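Local coordinates for ketosynthase (Streptomyces sp. MSC090213JE08, PDB 6KXD), which forms part of a ketosynthase/chain length factor complex in a highly reducing type II polyketide synthase, where it probably contributes to polyketide chain extension, at residues B[144-147]-B[148-151]; B[309-312]-B[313-317]. One frame throughout, in Å; residues are numbered along the deposited sequence.

Interaction 1. Residues B[144-147]-B[148-151]; sequences VDAG and RIPF
Asp145 lays its carboxylate against the aliphatic start of Arg148, with Asp145 OD2 3.2 Å from Arg148 CG. Asp145 CG stands anti to that residue's own N (chi1 -176°), which sets the carboxylate beside this methylene. OD2 lies at the edge of the guanidinium, near its plane, but Asp145 OD2 and Arg148 NH1 stay 4.4 Å apart, beyond a salt bridge, and the two flat groups are turned 81° to each other. Each charge has its mate outside the turn, Lys83 for Asp145 and Asp130 on helix 125-137 for Arg148. The backbone winds in two consecutive type I beta turns: Arg148 N donates to Asp145 O at 3.0 Å, and Ile149 N to Ala146 O at 3.2 Å. Near-helical torsions at Ala146, Gly147 and Arg148 make this a lead-in to helix 149-152, within the ketoacyl-synthase family region of the thiolase clan. Asp145 OD1 adds a weak bond from Gly147 N. With an alanine here, Lys83 would probably lose its carboxylate partner and Gly147 N its weak acceptor. The buried side is apolar: Ile149, itself buried, sets CD1 3.9 Å from Val144 CG2 and also packs on Leu207 of the partner subunit. By contrast, Gly147 is exposed, and its carbonyl O lies 3.5 Å from Phe151 CD2, near the ring plane at the edge.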
loop_
_atom_site.group_PDB
_atom_site.type_symbol
_atom_site.label_atom_id
_atom_site.label_comp_id
_atom_site.label_asym_id
_atom_site.label_seq_id
_atom_site.Cartn_x
_atom_site.Cartn_y
_atom_site.Cartn_z
ATOM N N VAL B 144 -5.206 25.735 1.913
ATOM C CA VAL B 144 -4.891 24.772 2.933
ATOM C C VAL B 144 -3.532 25.137 3.541
ATOM O O VAL B 144 -2.754 25.924 2.932
ATOM C CB VAL B 144 -4.853 23.362 2.311
ATOM C CG1 VAL B 144 -6.175 23.002 1.659
ATOM C CG2 VAL B 144 -3.727 23.221 1.302
ATOM N N ASP B 145 -3.253 24.552 4.714
ATOM C CA ASP B 145 -1.889 24.515 5.301
ATOM C C ASP B 145 -0.976 23.724 4.357
ATOM O O ASP B 145 -0.910 22.497 4.392
ATOM C CB ASP B 145 -1.952 23.986 6.733
ATOM C CG ASP B 145 -0.620 24.004 7.460
ATOM O OD1 ASP B 145 0.403 24.160 6.781
ATOM O OD2 ASP B 145 -0.639 23.830 8.685
ATOM N N ALA B 146 -0.251 24.442 3.504
ATOM C CA ALA B 146 0.550 23.844 2.448
ATOM C C ALA B 146 1.727 23.051 3.037
ATOM O O ALA B 146 2.187 22.122 2.400
ATOM C CB ALA B 146 1.022 24.892 1.477
ATOM N N GLY B 147 2.178 23.438 4.229
ATOM C CA GLY B 147 3.283 22.780 4.924
ATOM C C GLY B 147 2.870 21.389 5.392
ATOM O O GLY B 147 3.699 20.547 5.591
ATOM N N ARG B 148 1.558 21.161 5.545
ATOM C CA ARG B 148 1.036 19.831 6.004
ATOM C C ARG B 148 0.974 18.850 4.834
ATOM O O ARG B 148 0.905 17.635 5.075
ATOM C CB ARG B 148 -0.343 19.938 6.662
ATOM C CG ARG B 148 -0.407 20.702 7.979
ATOM C CD ARG B 148 -0.073 19.958 9.249
ATOM N NE ARG B 148 -1.008 18.896 9.600
ATOM C CZ ARG B 148 -2.202 19.071 10.167
ATOM N NH1 ARG B 148 -2.704 20.284 10.303
ATOM N NH2 ARG B 148 -2.898 18.026 10.585
ATOM N N ILE B 149 1.027 19.333 3.587
ATOM C CA ILE B 149 0.743 18.504 2.421
ATOM C C ILE B 149 1.726 17.335 2.284
ATOM O O ILE B 149 1.322 16.205 2.049
ATOM C CB ILE B 149 0.688 19.386 1.150
ATOM C CG1 ILE B 149 -0.586 20.240 1.136
ATOM C CG2 ILE B 149 0.816 18.551 -0.106
ATOM C CD1 ILE B 149 -0.749 21.079 -0.116
ATOM N N PRO B 150 3.052 17.528 2.413
ATOM C CA PRO B 150 3.977 16.397 2.269
ATOM C C PRO B 150 3.551 15.220 3.181
ATOM O O PRO B 150 3.404 14.011 2.751
ATOM C CB PRO B 150 5.335 17.031 2.619
ATOM C CG PRO B 150 5.162 18.516 2.351
ATOM C CD PRO B 150 3.708 18.816 2.667
ATOM N N PHE B 151 3.141 15.571 4.395
ATOM C CA PHE B 151 2.867 14.616 5.434
ATOM C C PHE B 151 1.621 13.778 5.127
ATOM O O PHE B 151 1.454 12.738 5.714
ATOM C CB PHE B 151 2.751 15.337 6.778
ATOM C CG PHE B 151 4.034 16.010 7.173
ATOM C CD1 PHE B 151 5.098 15.267 7.667
ATOM C CD2 PHE B 151 4.190 17.383 7.049
ATOM C CE1 PHE B 151 6.289 15.884 8.022
ATOM C CE2 PHE B 151 5.380 17.996 7.418
ATOM C CZ PHE B 151 6.432 17.248 7.901
#

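Interaction 2. Residues B[309-312]-B[313-317]; sequences ALVP and ADALS
Val311 reaches across the turn to Ala315 and Leu316 with one of its two methyls. It is the first residue past helix 298-310 to leave helical torsions (phi -111°, psi 162°), and its CB points toward the residues that follow. From CB the side chain forks. CG1 lies anti to the carbonyl carbon and makes no close approach to 313-317. CG2, set between the backbone N and the carbonyl carbon, makes the contact, 4.1 Å from Leu316 CG and 4.2 Å from Ala315 CB. The Val311 and Leu316 side chains cross at about a right angle, and the methyl meets the leucine at its branch point. Strand 287-291 backs this cluster: Val311 packs on Val287 and Ala290, Ala315 on Val287 and Leu316 on Ala290. Residues 312-315 form a type I beta turn after helix 298-310, closed where Ala315 N donates to Pro312 O at 2.8 Å, and a backbone bond of Ala315 with Ala290 ties it to strand 287-291. Ala315 CB sits 3.2 Å from the same Pro312 O. A further i to i+3 bond, Leu316 N to Ala313 O at 3.0 Å, carries the winding into the short helix 313-316, and Ser317 OG adds a weak bond to Ala313 O. One main-chain bond and apolar side chains join 309-312 to 313-317, so the shape of the contact probably rests on backbone torsions and methyl packing, with no charge pair bridging the two segments.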
loop_
_atom_site.group_PDB
_atom_site.type_symbol
_atom_site.label_atom_id
_atom_site.label_comp_id
_atom_site.label_asym_id
_atom_site.label_seq_id
_atom_site.Cartn_x
_atom_site.Cartn_y
_atom_site.Cartn_z
ATOM N N ALA B 309 -10.322 -22.543 20.771
ATOM C CA ALA B 309 -10.563 -23.973 20.432
ATOM C C ALA B 309 -9.357 -24.634 19.744
ATOM O O ALA B 309 -9.165 -25.837 19.796
ATOM C CB ALA B 309 -11.761 -24.051 19.546
ATOM N N LEU B 310 -8.598 -23.841 19.011
ATOM C CA LEU B 310 -7.594 -24.302 18.126
ATOM C C LEU B 310 -6.270 -24.543 18.852
ATOM O O LEU B 310 -5.574 -25.475 18.481
ATOM C CB LEU B 310 -7.376 -23.291 17.014
ATOM C CG LEU B 310 -6.375 -23.746 15.965
ATOM C CD1 LEU B 310 -7.047 -24.673 14.990
ATOM C CD2 LEU B 310 -5.725 -22.598 15.256
ATOM N N VAL B 311 -5.900 -23.682 19.806
ATOM C CA VAL B 311 -4.587 -23.792 20.430
ATOM C C VAL B 311 -4.729 -24.226 21.881
ATOM O O VAL B 311 -5.815 -24.147 22.472
ATOM C CB VAL B 311 -3.780 -22.482 20.285
ATOM C CG1 VAL B 311 -3.593 -22.145 18.810
ATOM C CG2 VAL B 311 -4.437 -21.357 21.037
ATOM N N PRO B 312 -3.648 -24.735 22.518
ATOM C CA PRO B 312 -3.715 -25.080 23.932
ATOM C C PRO B 312 -4.187 -23.864 24.725
ATOM O O PRO B 312 -3.706 -22.728 24.420
ATOM C CB PRO B 312 -2.266 -25.407 24.297
ATOM C CG PRO B 312 -1.663 -25.834 23.010
ATOM C CD PRO B 312 -2.295 -24.922 21.982
ATOM N N ALA B 313 -5.062 -24.076 25.713
ATOM C CA ALA B 313 -5.576 -22.965 26.512
ATOM C C ALA B 313 -4.414 -22.149 27.108
ATOM O O ALA B 313 -4.496 -20.934 27.193
ATOM C CB ALA B 313 -6.493 -23.444 27.602
ATOM N N ASP B 314 -3.341 -22.837 27.486
ATOM C CA ASP B 314 -2.206 -22.196 28.125
ATOM C C ASP B 314 -1.522 -21.227 27.155
ATOM O O ASP B 314 -0.899 -20.230 27.621
ATOM C CB ASP B 314 -1.170 -23.205 28.613
ATOM C CG ASP B 314 -1.463 -23.859 29.941
ATOM O OD1 ASP B 314 -2.448 -23.484 30.604
ATOM O OD2 ASP B 314 -0.638 -24.671 30.325
ATOM N N ALA B 315 -1.644 -21.449 25.849
ATOM C CA ALA B 315 -1.069 -20.505 24.878
ATOM C C ALA B 315 -1.793 -19.145 24.916
ATOM O O ALA B 315 -1.209 -18.119 24.538
ATOM C CB ALA B 315 -1.070 -21.096 23.494
ATOM N N LEU B 316 -3.043 -19.105 25.376
ATOM C CA LEU B 316 -3.773 -17.854 25.394
ATOM C C LEU B 316 -3.537 -17.069 26.688
ATOM O O LEU B 316 -3.745 -15.856 26.706
ATOM C CB LEU B 316 -5.266 -18.127 25.191
ATOM C CG LEU B 316 -5.682 -18.510 23.777
ATOM C CD1 LEU B 316 -7.116 -18.975 23.776
ATOM C CD2 LEU B 316 -5.536 -17.366 22.799
ATOM N N SER B 317 -3.126 -17.746 27.758
ATOM C CA SER B 317 -2.838 -17.125 29.047
ATOM C C SER B 317 -1.382 -16.688 29.131
ATOM O O SER B 317 -0.970 -16.206 30.144
ATOM C CB SER B 317 -3.100 -18.069 30.180
ATOM O OG SER B 317 -3.742 -19.210 29.701
#

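Overall arrangement
Both interactions are short turns closed by i to i+3 main-chain bonds at the start of a brief helix, yet they lie on opposite sides of the chain's centre, with their own centres 47 Å apart and nearest atoms about 35 Å apart. They share no helix or strand. Interaction 1 is a surface contact beside helix 125-137 and faces the partner subunit, and it combines an apolar patch with charges paired to neighbouring residues. Interaction 2 is partly buried, leads out of helix 298-310 and packs on strand 287-291; no other chain of the assembly touches it, and the side-chain contacts across its two segments are aliphatic.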